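Universal stress protein (Pseudomonas aeruginosa UCBPP-PA14, PDB 7MQ5) is of unknown function but probably takes part in the bacterial stress response. Local coordinates at residues A[128-133]-A[235-240]; A[139-144]-A[152-157]; A[174-179]-A[218-223]; A[243-248]-A[271-276]. One frame throughout, in Å; residues are numbered along the deposited sequence.

In the fold
Contacts 3 and 4 pair strands in the parallel part of a mixed sheet of the universal stress protein family, contact 2 packs a helix on it, and contact 1 closes one end of it. Contact 2 sets helix 148-167 against strand 136-141, which lies between strands 171-178 and 240-244. Contact 3 continues the sheet to strand 218-222, outermost on that side, while contact 4 carries it the other way to strand 270-274. The centres of contacts 2 and 4 lie about 9 Å apart and those of contacts 2 and 3 about 11 Å; the centres of contacts 3 and 4 are about 17 Å apart. Contact 1, its centre about 20 Å from each of the others, touches contact 3 where Leu236 CD1 lies 4.1 Å from His219 NE2.

Contact 1: residues A[128-133]-A[235-240]; sequences TARPWT and KLDAVV
Arg130 reaches across to the turn after helix 225-236 and grips two successive carbonyls. Its NH1 donates to Asp237 O at 2.9 Å with a bent N-H...O angle of 140°, and its NH2 donates to Ala238 O at 3.0 Å. Ala238 O lies at the guanidinium edge, in its plane, whereas both donors approach their carbonyls from above the carbonyl planes. The Asp237 carboxylate sits over one face of the guanidinium, the two planes only 7° apart. Its OD1 is 3.2 Å from NH1, a salt bridge of charges alone, since no N-H points at that oxygen. Val239 CG2 covers the opposite face near the rim. The same methyl is 3.8 Å from Trp132 CD1, and Val240 CG2 stands over the indole face, 3.4 Å from the centroid of the five-membered ring in a CH-pi contact. In the second shell, Thr128 OG1 has chi1 -178°, opposite its own backbone N, and accepts both from Arg130 N at 3.2 Å, an ST turn, and from Arg130 NE at 3.1 Å. The arginine is therefore fixed at its backbone and along its bent chain before it meets the turn. Asp237, with positive phi, ends the helix in a Schellman motif. Farther out, Asp270 takes a bond from Trp132 NE1 on one carboxylate oxygen and from Thr128 N on the other, and Arg130 O accepts from Arg26. A cation set beside carbonyls at the C-terminal end of a helix, with a carboxylate over it, should be electrostatically favoured, probably tying the 128-133 loop to the helix end.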
loop_
_atom_site.group_PDB
_atom_site.type_symbol
_atom_site.label_atom_id
_atom_site.label_comp_id
_atom_site.label_asym_id
_atom_site.label_seq_id
_atom_site.Cartn_x
_atom_site.Cartn_y
_atom_site.Cartn_z
ATOM N N THR A 128 4.444 6.171 9.282
ATOM C CA THR A 128 5.344 7.280 9.677
ATOM C C THR A 128 4.560 8.587 9.625
ATOM O O THR A 128 3.603 8.676 8.850
ATOM C CB THR A 128 6.592 7.344 8.783
ATOM O OG1 THR A 128 7.432 8.400 9.260
ATOM C CG2 THR A 128 6.279 7.572 7.318
ATOM N N ALA A 129 4.963 9.558 10.437
ATOM C CA ALA A 129 4.330 10.894 10.404
ATOM C C ALA A 129 5.084 11.806 9.438
ATOM O O ALA A 129 4.618 12.936 9.214
ATOM C CB ALA A 129 4.299 11.492 11.781
ATOM N N ARG A 130 6.204 11.338 8.889
ATOM C CA ARG A 130 6.962 12.196 7.946
ATOM C C ARG A 130 6.087 12.548 6.748
ATOM O O ARG A 130 5.362 11.701 6.238
ATOM C CB ARG A 130 8.218 11.475 7.465
ATOM C CG ARG A 130 9.280 11.289 8.536
ATOM C CD ARG A 130 10.421 10.499 7.934
ATOM N NE ARG A 130 10.083 9.084 7.814
ATOM C CZ ARG A 130 10.475 8.281 6.825
ATOM N NH1 ARG A 130 11.140 8.766 5.793
ATOM N NH2 ARG A 130 10.137 7.006 6.842
ATOM N N PRO A 131 6.144 13.798 6.238
ATOM C CA PRO A 131 5.391 14.142 5.037
ATOM C C PRO A 131 5.931 13.381 3.815
ATOM O O PRO A 131 7.102 13.076 3.749
ATOM C CB PRO A 131 5.624 15.654 4.885
ATOM C CG PRO A 131 6.919 15.905 5.622
ATOM C CD PRO A 131 6.904 14.933 6.783
ATOM N N TRP A 132 5.062 13.091 2.858
ATOM C CA TRP A 132 5.542 12.464 1.602
ATOM C C TRP A 132 6.311 13.460 0.734
ATOM O O TRP A 132 7.211 13.025 0.021
ATOM C CB TRP A 132 4.354 11.961 0.798
ATOM C CG TRP A 132 3.756 10.693 1.300
ATOM C CD1 TRP A 132 3.978 10.064 2.492
ATOM C CD2 TRP A 132 2.733 9.948 0.633
ATOM N NE1 TRP A 132 3.206 8.937 2.574
ATOM C CE2 TRP A 132 2.412 8.856 1.465
ATOM C CE3 TRP A 132 2.052 10.100 -0.579
ATOM C CZ2 TRP A 132 1.456 7.905 1.105
ATOM C CZ3 TRP A 132 1.118 9.157 -0.938
ATOM C CH2 TRP A 132 0.820 8.084 -0.100
ATOM N N THR A 133 5.891 14.727 0.750
ATOM C CA THR A 133 6.435 15.734 -0.191
ATOM C C THR A 133 7.957 15.777 -0.097
ATOM O O THR A 133 8.516 15.934 1.017
ATOM C CB THR A 133 5.754 17.088 0.012
ATOM O OG1 THR A 133 4.368 16.896 -0.267
ATOM C CG2 THR A 133 6.305 18.178 -0.879
ATOM N N LYS A 235 18.028 2.508 4.313
ATOM C CA LYS A 235 19.189 3.262 3.770
ATOM C C LYS A 235 18.706 4.513 3.023
ATOM O O LYS A 235 19.346 5.568 3.145
ATOM C CB LYS A 235 20.024 2.348 2.866
ATOM C CG LYS A 235 21.250 3.003 2.239
ATOM C CD LYS A 235 22.269 3.518 3.239
ATOM C CE LYS A 235 23.448 4.202 2.578
ATOM N NZ LYS A 235 24.467 4.587 3.576
ATOM N N LEU A 236 17.603 4.407 2.290
ATOM C CA LEU A 236 17.032 5.553 1.528
ATOM C C LEU A 236 16.167 6.440 2.432
ATOM O O LEU A 236 15.721 7.496 1.959
ATOM C CB LEU A 236 16.148 5.022 0.396
ATOM C CG LEU A 236 16.857 4.273 -0.725
ATOM C CD1 LEU A 236 15.841 3.675 -1.689
ATOM C CD2 LEU A 236 17.829 5.180 -1.469
ATOM N N ASP A 237 15.882 5.993 3.656
ATOM C CA ASP A 237 14.894 6.699 4.519
ATOM C C ASP A 237 13.586 6.834 3.714
ATOM O O ASP A 237 12.949 7.906 3.756
ATOM C CB ASP A 237 15.423 8.044 5.023
ATOM C CG ASP A 237 14.670 8.606 6.218
ATOM O OD1 ASP A 237 13.982 7.828 6.906
ATOM O OD2 ASP A 237 14.807 9.821 6.471
ATOM N N ALA A 238 13.183 5.765 3.011
ATOM C CA ALA A 238 11.959 5.827 2.180
ATOM C C ALA A 238 10.762 6.216 3.051
ATOM O O ALA A 238 10.643 5.710 4.191
ATOM C CB ALA A 238 11.717 4.497 1.511
ATOM N N VAL A 239 9.868 7.021 2.493
ATOM C CA VAL A 239 8.642 7.449 3.222
ATOM C C VAL A 239 7.456 6.562 2.809
ATOM O O VAL A 239 6.518 6.426 3.615
ATOM C CB VAL A 239 8.400 8.952 3.014
ATOM C CG1 VAL A 239 8.028 9.311 1.586
ATOM C CG2 VAL A 239 7.394 9.483 4.013
ATOM N N VAL A 240 7.515 5.964 1.618
ATOM C CA VAL A 240 6.492 4.991 1.150
ATOM C C VAL A 240 7.226 3.835 0.482
ATOM O O VAL A 240 8.141 4.106 -0.305
ATOM C CB VAL A 240 5.494 5.589 0.132
ATOM C CG1 VAL A 240 4.513 4.534 -0.364
ATOM C CG2 VAL A 240 4.774 6.803 0.672
#

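Contact 2: residues A[139-144]-A[152-157]; sequences AAVDVG and SLHAGI
Val141 lies over a face of the His154 ring where strand 136-141 and helix 148-167, the opening strand and helix of a beta-alpha-beta unit, pack together. The short segments run nearly antiparallel, at 170°, with axes 8.7 Å apart. Val141 CB is 4.0 Å from the imidazole centroid and offset toward the rim, a CH-pi contact whose closest ring atom is CD2. With chi1 -65°, CG of His154 stands beside the backbone N of its own residue and the ring is carried out to the strand's end, where CE1 comes within 3.0 Å of Asp142 O. One helical turn on, Ile157 enters from the helix and runs past Val141 in the opposite sense. Its CG2 rests 3.8 Å from Ala139 CB and 4.1 Å from Val141 CG1, while its CD1 extends to the backbone of Ala140. Phe207 of helix 193-211 also touches Val141, and Val242 of the neighbouring strand touches Ile157, so the contact is buried. Beyond the strand, Asp142 OD1 receives two donors, His178 ND1 and the backbone of Gly144. The latter makes an Asx turn, in which Gly144 N approaches OD1 from above the carboxylate plane at 3.0 Å.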
loop_
_atom_site.group_PDB
_atom_site.type_symbol
_atom_site.label_atom_id
_atom_site.label_comp_id
_atom_site.label_asym_id
_atom_site.label_seq_id
_atom_site.Cartn_x
_atom_site.Cartn_y
_atom_site.Cartn_z
ATOM N N ALA A 139 9.803 1.089 -4.700
ATOM C CA ALA A 139 8.999 -0.007 -5.288
ATOM C C ALA A 139 9.779 -1.312 -5.125
ATOM O O ALA A 139 10.967 -1.333 -5.472
ATOM C CB ALA A 139 8.720 0.279 -6.742
ATOM N N ALA A 140 9.132 -2.378 -4.651
ATOM C CA ALA A 140 9.788 -3.691 -4.483
ATOM C C ALA A 140 9.306 -4.648 -5.577
ATOM O O ALA A 140 8.102 -4.900 -5.671
ATOM C CB ALA A 140 9.504 -4.253 -3.111
ATOM N N VAL A 141 10.237 -5.157 -6.376
ATOM C CA VAL A 141 9.923 -6.130 -7.454
ATOM C C VAL A 141 10.965 -7.260 -7.429
ATOM O O VAL A 141 11.856 -7.263 -6.545
ATOM C CB VAL A 141 9.906 -5.409 -8.812
ATOM C CG1 VAL A 141 8.866 -4.296 -8.856
ATOM C CG2 VAL A 141 11.291 -4.879 -9.163
ATOM N N ASP A 142 10.777 -8.256 -8.287
ATOM C CA ASP A 142 11.813 -9.304 -8.509
ATOM C C ASP A 142 11.975 -9.395 -10.024
ATOM O O ASP A 142 11.183 -10.097 -10.661
ATOM C CB ASP A 142 11.480 -10.653 -7.861
ATOM C CG ASP A 142 12.559 -11.715 -8.075
ATOM O OD1 ASP A 142 13.524 -11.445 -8.831
ATOM O OD2 ASP A 142 12.433 -12.807 -7.483
ATOM N N VAL A 143 12.937 -8.651 -10.566
ATOM C CA VAL A 143 13.138 -8.598 -12.045
ATOM C C VAL A 143 13.506 -9.991 -12.590
ATOM O O VAL A 143 13.367 -10.184 -13.803
ATOM C CB VAL A 143 14.179 -7.526 -12.427
ATOM C CG1 VAL A 143 13.825 -6.163 -11.844
ATOM C CG2 VAL A 143 15.591 -7.920 -12.031
ATOM N N GLY A 144 13.891 -10.934 -11.721
ATOM C CA GLY A 144 14.243 -12.302 -12.144
ATOM C C GLY A 144 13.041 -13.134 -12.575
ATOM O O GLY A 144 13.265 -14.284 -12.975
ATOM N N SER A 152 2.372 -8.458 -14.716
ATOM C CA SER A 152 1.185 -7.645 -14.350
ATOM C C SER A 152 1.381 -7.009 -12.970
ATOM O O SER A 152 1.168 -5.796 -12.838
ATOM C CB SER A 152 -0.064 -8.490 -14.379
ATOM O OG SER A 152 -1.174 -7.770 -13.872
ATOM N N LEU A 153 1.777 -7.817 -11.987
ATOM C CA LEU A 153 1.957 -7.317 -10.596
ATOM C C LEU A 153 3.051 -6.238 -10.586
ATOM O O LEU A 153 2.831 -5.171 -9.999
ATOM C CB LEU A 153 2.323 -8.479 -9.667
ATOM C CG LEU A 153 2.397 -8.133 -8.182
ATOM C CD1 LEU A 153 1.064 -7.614 -7.686
ATOM C CD2 LEU A 153 2.827 -9.339 -7.360
ATOM N N HIS A 154 4.185 -6.496 -11.237
ATOM C CA HIS A 154 5.277 -5.490 -11.270
ATOM C C HIS A 154 4.798 -4.214 -11.966
ATOM O O HIS A 154 5.161 -3.117 -11.493
ATOM C CB HIS A 154 6.530 -6.048 -11.953
ATOM C CG HIS A 154 7.164 -7.172 -11.218
ATOM N ND1 HIS A 154 7.967 -8.101 -11.844
ATOM C CD2 HIS A 154 7.064 -7.561 -9.932
ATOM C CE1 HIS A 154 8.376 -8.985 -10.960
ATOM N NE2 HIS A 154 7.841 -8.678 -9.784
ATOM N N ALA A 155 4.046 -4.340 -13.059
ATOM C CA ALA A 155 3.556 -3.133 -13.759
ATOM C C ALA A 155 2.686 -2.321 -12.793
ATOM O O ALA A 155 2.796 -1.080 -12.791
ATOM C CB ALA A 155 2.800 -3.524 -15.005
ATOM N N GLY A 156 1.869 -2.991 -11.969
ATOM C CA GLY A 156 0.999 -2.263 -11.027
ATOM C C GLY A 156 1.802 -1.611 -9.913
ATOM O O GLY A 156 1.512 -0.458 -9.523
ATOM N N ILE A 157 2.806 -2.320 -9.409
ATOM C CA ILE A 157 3.674 -1.765 -8.334
ATOM C C ILE A 157 4.371 -0.508 -8.861
ATOM O O ILE A 157 4.345 0.527 -8.182
ATOM C CB ILE A 157 4.680 -2.839 -7.883
ATOM C CG1 ILE A 157 3.986 -3.965 -7.112
ATOM C CG2 ILE A 157 5.826 -2.224 -7.087
ATOM C CD1 ILE A 157 4.811 -5.229 -7.014
#

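Contact 3: residues A[174-179]-A[218-223]; sequences VISAHP and LHIEEG
Val174 and Leu218 run alongside each other in one direction, with Val174 CG1 3.6 Å from Leu218 CD1 at the tight end of the strand pair. On the same face Ser176 CB meets Ile220 CD1 at 3.7 Å, and Phe207 and Tyr200 of helix 193-211 close over these residues. The other face carries Ile175. Its CG1 stands opposite the backbone N, chi1 176°, and CD1 swings over the neighbouring strand to touch His219 O at 3.4 Å and Glu221 CG at 3.5 Å, nearly perpendicular to the glutamate chain. The strands run parallel, 14° apart, as the two strands of a beta-alpha-beta crossover through helix 193-211; strand 218-222 is the outermost here. Backbone bonds alternate from His219 N to Val174 O, 2.8 Å, through Ser176, Glu221 and His178, to Gly223 N on His178 O at 3.1 Å. Val174 O also lies in the plane of the His219 ring at its CD2 edge. Packing thins toward the C-terminal ends, where Pro179 and Glu222 are exposed: Glu222 CG lies 3.9 Å from His178 O. Back in the buried part, Ser176 OG accepts from Val143 N.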
loop_
_atom_site.group_PDB
_atom_site.type_symbol
_atom_site.label_atom_id
_atom_site.label_comp_id
_atom_site.label_asym_id
_atom_site.label_seq_id
_atom_site.Cartn_x
_atom_site.Cartn_y
_atom_site.Cartn_z
ATOM N N VAL A 174 13.851 1.673 -6.906
ATOM C CA VAL A 174 13.369 0.273 -7.043
ATOM C C VAL A 174 14.353 -0.680 -6.366
ATOM O O VAL A 174 15.557 -0.515 -6.555
ATOM C CB VAL A 174 13.203 -0.101 -8.525
ATOM C CG1 VAL A 174 12.737 -1.538 -8.692
ATOM C CG2 VAL A 174 12.269 0.856 -9.243
ATOM N N ILE A 175 13.836 -1.630 -5.593
ATOM C CA ILE A 175 14.666 -2.719 -5.003
ATOM C C ILE A 175 14.209 -4.030 -5.641
ATOM O O ILE A 175 12.998 -4.339 -5.625
ATOM C CB ILE A 175 14.614 -2.768 -3.457
ATOM C CG1 ILE A 175 15.407 -3.952 -2.874
ATOM C CG2 ILE A 175 13.186 -2.787 -2.956
ATOM C CD1 ILE A 175 16.863 -3.992 -3.237
ATOM N N SER A 176 15.168 -4.721 -6.241
ATOM C CA SER A 176 14.950 -6.070 -6.800
ATOM C C SER A 176 15.788 -7.030 -5.970
ATOM O O SER A 176 17.016 -6.896 -5.982
ATOM C CB SER A 176 15.315 -6.155 -8.257
ATOM O OG SER A 176 15.071 -7.461 -8.757
ATOM N N ALA A 177 15.127 -7.904 -5.231
ATOM C CA ALA A 177 15.825 -8.886 -4.382
ATOM C C ALA A 177 15.572 -10.257 -4.988
ATOM O O ALA A 177 14.402 -10.697 -5.025
ATOM C CB ALA A 177 15.353 -8.783 -2.955
ATOM N N HIS A 178 16.641 -10.850 -5.505
ATOM C CA HIS A 178 16.603 -12.172 -6.174
ATOM C C HIS A 178 17.313 -13.185 -5.278
ATOM O O HIS A 178 18.401 -12.902 -4.779
ATOM C CB HIS A 178 17.229 -12.030 -7.566
ATOM C CG HIS A 178 17.053 -13.222 -8.437
ATOM N ND1 HIS A 178 15.863 -13.483 -9.085
ATOM C CD2 HIS A 178 17.911 -14.201 -8.794
ATOM C CE1 HIS A 178 15.990 -14.591 -9.791
ATOM N NE2 HIS A 178 17.238 -15.048 -9.629
ATOM N N PRO A 179 16.707 -14.363 -4.992
ATOM C CA PRO A 179 17.354 -15.372 -4.152
ATOM C C PRO A 179 18.743 -15.775 -4.669
ATOM O O PRO A 179 18.934 -15.811 -5.876
ATOM C CB PRO A 179 16.400 -16.577 -4.216
ATOM C CG PRO A 179 15.049 -15.969 -4.543
ATOM C CD PRO A 179 15.355 -14.766 -5.412
ATOM N N LEU A 218 17.909 1.918 -9.553
ATOM C CA LEU A 218 17.622 0.461 -9.514
ATOM C C LEU A 218 18.647 -0.241 -8.619
ATOM O O LEU A 218 19.840 -0.245 -8.954
ATOM C CB LEU A 218 17.651 -0.071 -10.956
ATOM C CG LEU A 218 17.218 -1.524 -11.158
ATOM C CD1 LEU A 218 15.840 -1.791 -10.576
ATOM C CD2 LEU A 218 17.238 -1.880 -12.637
ATOM N N HIS A 219 18.182 -0.776 -7.495
ATOM C CA HIS A 219 19.005 -1.532 -6.519
ATOM C C HIS A 219 18.830 -3.017 -6.831
ATOM O O HIS A 219 17.756 -3.549 -6.538
ATOM C CB HIS A 219 18.566 -1.198 -5.081
ATOM C CG HIS A 219 18.701 0.243 -4.721
ATOM N ND1 HIS A 219 19.685 0.697 -3.869
ATOM C CD2 HIS A 219 17.979 1.326 -5.082
ATOM C CE1 HIS A 219 19.566 2.005 -3.726
ATOM N NE2 HIS A 219 18.539 2.413 -4.473
ATOM N N ILE A 220 19.819 -3.623 -7.483
ATOM C CA ILE A 220 19.776 -5.072 -7.832
ATOM C C ILE A 220 20.619 -5.784 -6.781
ATOM O O ILE A 220 21.841 -5.597 -6.787
ATOM C CB ILE A 220 20.296 -5.308 -9.263
ATOM C CG1 ILE A 220 19.517 -4.473 -10.282
ATOM C CG2 ILE A 220 20.288 -6.791 -9.611
ATOM C CD1 ILE A 220 18.034 -4.749 -10.296
ATOM N N GLU A 221 19.959 -6.546 -5.911
ATOM C CA GLU A 221 20.614 -7.178 -4.742
ATOM C C GLU A 221 20.339 -8.682 -4.736
ATOM O O GLU A 221 19.256 -9.104 -5.190
ATOM C CB GLU A 221 20.055 -6.564 -3.458
ATOM C CG GLU A 221 20.155 -5.049 -3.378
ATOM C CD GLU A 221 21.514 -4.492 -3.010
ATOM O OE1 GLU A 221 21.586 -3.279 -2.732
ATOM O OE2 GLU A 221 22.490 -5.268 -2.981
ATOM N N GLU A 222 21.315 -9.456 -4.274
ATOM C CA GLU A 222 21.141 -10.921 -4.145
ATOM C C GLU A 222 21.001 -11.236 -2.655
ATOM O O GLU A 222 21.779 -10.692 -1.854
ATOM C CB GLU A 222 22.319 -11.652 -4.791
ATOM C CG GLU A 222 22.245 -13.165 -4.695
ATOM C CD GLU A 222 23.457 -13.872 -5.276
ATOM O OE1 GLU A 222 24.065 -13.324 -6.221
ATOM O OE2 GLU A 222 23.815 -14.943 -4.755
ATOM N N GLY A 223 20.003 -12.036 -2.306
ATOM C CA GLY A 223 19.809 -12.415 -0.902
ATOM C C GLY A 223 18.330 -12.492 -0.575
ATOM O O GLY A 223 17.487 -12.344 -1.457
#

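Contact 4: residues A[243-248]-A[271-276]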
loop_
_atom_site.group_PDB
_atom_site.type_symbol
_atom_site.label_atom_id
_atom_site.label_comp_id
_atom_site.label_asym_id
_atom_site.label_seq_id
_atom_site.Cartn_x
_atom_site.Cartn_y
_atom_site.Cartn_z
ATOM N N ILE A 243 4.577 -2.599 -2.322
ATOM C CA ILE A 243 4.863 -4.049 -2.436
ATOM C C ILE A 243 3.643 -4.771 -2.998
ATOM O O ILE A 243 2.513 -4.229 -2.966
ATOM C CB ILE A 243 5.263 -4.663 -1.078
ATOM C CG1 ILE A 243 4.076 -4.740 -0.113
ATOM C CG2 ILE A 243 6.452 -3.935 -0.466
ATOM C CD1 ILE A 243 4.380 -5.483 1.164
ATOM N N GLY A 244 3.900 -5.962 -3.524
ATOM C CA GLY A 244 2.832 -6.870 -3.949
ATOM C C GLY A 244 2.862 -8.117 -3.094
ATOM O O GLY A 244 3.934 -8.483 -2.584
ATOM N N THR A 245 1.700 -8.703 -2.866
ATOM C CA THR A 245 1.588 -10.008 -2.193
ATOM C C THR A 245 2.014 -11.112 -3.175
ATOM O O THR A 245 2.246 -10.834 -4.367
ATOM C CB THR A 245 0.182 -10.165 -1.604
ATOM O OG1 THR A 245 -0.754 -10.073 -2.677
ATOM C CG2 THR A 245 -0.111 -9.118 -0.553
ATOM N N VAL A 246 2.096 -12.343 -2.692
ATOM C CA VAL A 246 2.623 -13.468 -3.515
ATOM C C VAL A 246 1.710 -13.715 -4.728
ATOM O O VAL A 246 0.481 -13.568 -4.631
ATOM C CB VAL A 246 2.856 -14.706 -2.626
ATOM C CG1 VAL A 246 1.568 -15.186 -1.972
ATOM C CG2 VAL A 246 3.572 -15.831 -3.350
ATOM N N ALA A 247 2.297 -14.121 -5.857
ATOM C CA ALA A 247 1.516 -14.267 -7.111
ATOM C C ALA A 247 0.436 -15.344 -6.975
ATOM O O ALA A 247 -0.645 -15.176 -7.581
ATOM C CB ALA A 247 2.441 -14.560 -8.262
ATOM N N ARG A 248 0.728 -16.406 -6.224
ATOM C CA ARG A 248 -0.243 -17.509 -6.010
ATOM C C ARG A 248 -0.311 -17.789 -4.515
ATOM O O ARG A 248 0.743 -17.759 -3.854
ATOM C CB ARG A 248 0.145 -18.752 -6.808
ATOM C CG ARG A 248 0.110 -18.507 -8.304
ATOM C CD ARG A 248 0.287 -19.756 -9.126
ATOM N NE ARG A 248 0.087 -19.447 -10.536
ATOM C CZ ARG A 248 0.122 -20.335 -11.520
ATOM N NH1 ARG A 248 -0.085 -19.939 -12.764
ATOM N NH2 ARG A 248 0.355 -21.610 -11.263
ATOM N N VAL A 271 3.275 1.830 3.860
ATOM C CA VAL A 271 3.332 0.678 2.931
ATOM C C VAL A 271 2.039 0.635 2.117
ATOM O O VAL A 271 0.941 0.605 2.705
ATOM C CB VAL A 271 3.575 -0.661 3.660
ATOM C CG1 VAL A 271 3.879 -1.783 2.668
ATOM C CG2 VAL A 271 4.693 -0.568 4.689
ATOM N N LEU A 272 2.183 0.639 0.796
ATOM C CA LEU A 272 1.045 0.423 -0.120
ATOM C C LEU A 272 1.093 -1.042 -0.540
ATOM O O LEU A 272 2.104 -1.463 -1.146
ATOM C CB LEU A 272 1.137 1.351 -1.328
ATOM C CG LEU A 272 0.019 1.173 -2.346
ATOM C CD1 LEU A 272 -1.335 1.492 -1.745
ATOM C CD2 LEU A 272 0.259 2.000 -3.592
ATOM N N VAL A 273 0.056 -1.787 -0.196
ATOM C CA VAL A 273 -0.005 -3.247 -0.448
ATOM C C VAL A 273 -0.944 -3.529 -1.621
ATOM O O VAL A 273 -2.146 -3.223 -1.533
ATOM C CB VAL A 273 -0.469 -3.969 0.825
ATOM C CG1 VAL A 273 -0.535 -5.467 0.594
ATOM C CG2 VAL A 273 0.431 -3.634 2.005
ATOM N N LEU A 274 -0.373 -4.080 -2.687
ATOM C CA LEU A 274 -1.117 -4.460 -3.900
ATOM C C LEU A 274 -1.214 -5.982 -3.967
ATOM O O LEU A 274 -0.339 -6.663 -3.424
ATOM C CB LEU A 274 -0.389 -3.912 -5.129
ATOM C CG LEU A 274 -0.134 -2.411 -5.105
ATOM C CD1 LEU A 274 0.627 -1.983 -6.341
ATOM C CD2 LEU A 274 -1.428 -1.630 -4.977
ATOM N N LYS A 275 -2.250 -6.474 -4.626
ATOM C CA LYS A 275 -2.435 -7.927 -4.810
ATOM C C LYS A 275 -2.563 -8.236 -6.290
ATOM O O LYS A 275 -2.955 -7.376 -7.073
ATOM C CB LYS A 275 -3.680 -8.427 -4.081
ATOM C CG LYS A 275 -3.705 -8.166 -2.582
ATOM C CD LYS A 275 -4.863 -8.853 -1.910
ATOM C CE LYS A 275 -4.907 -8.668 -0.404
ATOM N NZ LYS A 275 -5.413 -7.337 0.022
ATOM N N PRO A 276 -2.233 -9.478 -6.701
ATOM C CA PRO A 276 -2.423 -9.887 -8.089
ATOM C C PRO A 276 -3.891 -9.742 -8.502
ATOM O O PRO A 276 -4.773 -9.950 -7.690
ATOM C CB PRO A 276 -2.016 -11.366 -8.096
ATOM C CG PRO A 276 -1.077 -11.500 -6.928
ATOM C CD PRO A 276 -1.616 -10.538 -5.893
#
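Ile243 N donates to Leu272 O at 3.0 Å, and Leu274 N returns a bond to Ile243 O, pairing the parallel strands of the beta-alpha-beta unit formed by strand 240-244, helix 258-264 and strand 270-274. A third bond, Thr245 N to Leu274 O at 2.9 Å, carries the pairing past the end of strand 240-244. At Gly244 the backbone lies close to its neighbour, CA being 3.2 Å from Leu274 O in a CA-H...O contact. Ile243 holds CG1 between its backbone N and carbonyl carbon, chi1 71°, and in the conformer described CD1 packs obliquely on Val271 CG1 at 4.0 Å; Leu264 of helix 258-264 touches both residues. The CG1 methyl of Val273 meets Thr245 CG2 at 3.9 Å, the two side chains crossing almost squarely. The same threonine, at chi1 60°, places OG1 between its own N and carbonyl carbon, and from there the oxygen faces the Lys275-Pro276 backbone, 3.5 Å from Lys275 CA. The Lys275 side chain leads away from this contact, and its NZ bonds the carbonyl oxygens of Leu116 and Ala119. Leu274 points to the face of the sheet opposite Ile243 and Val273, against His160 of helix 148-167, with its CB beside Ile243 O. Pro276, the N-cap residue of helix 277-287, stands across the threonine: its CD is 3.4 Å from Thr245 OG1, and its CG lies 3.5 Å from Val246 O.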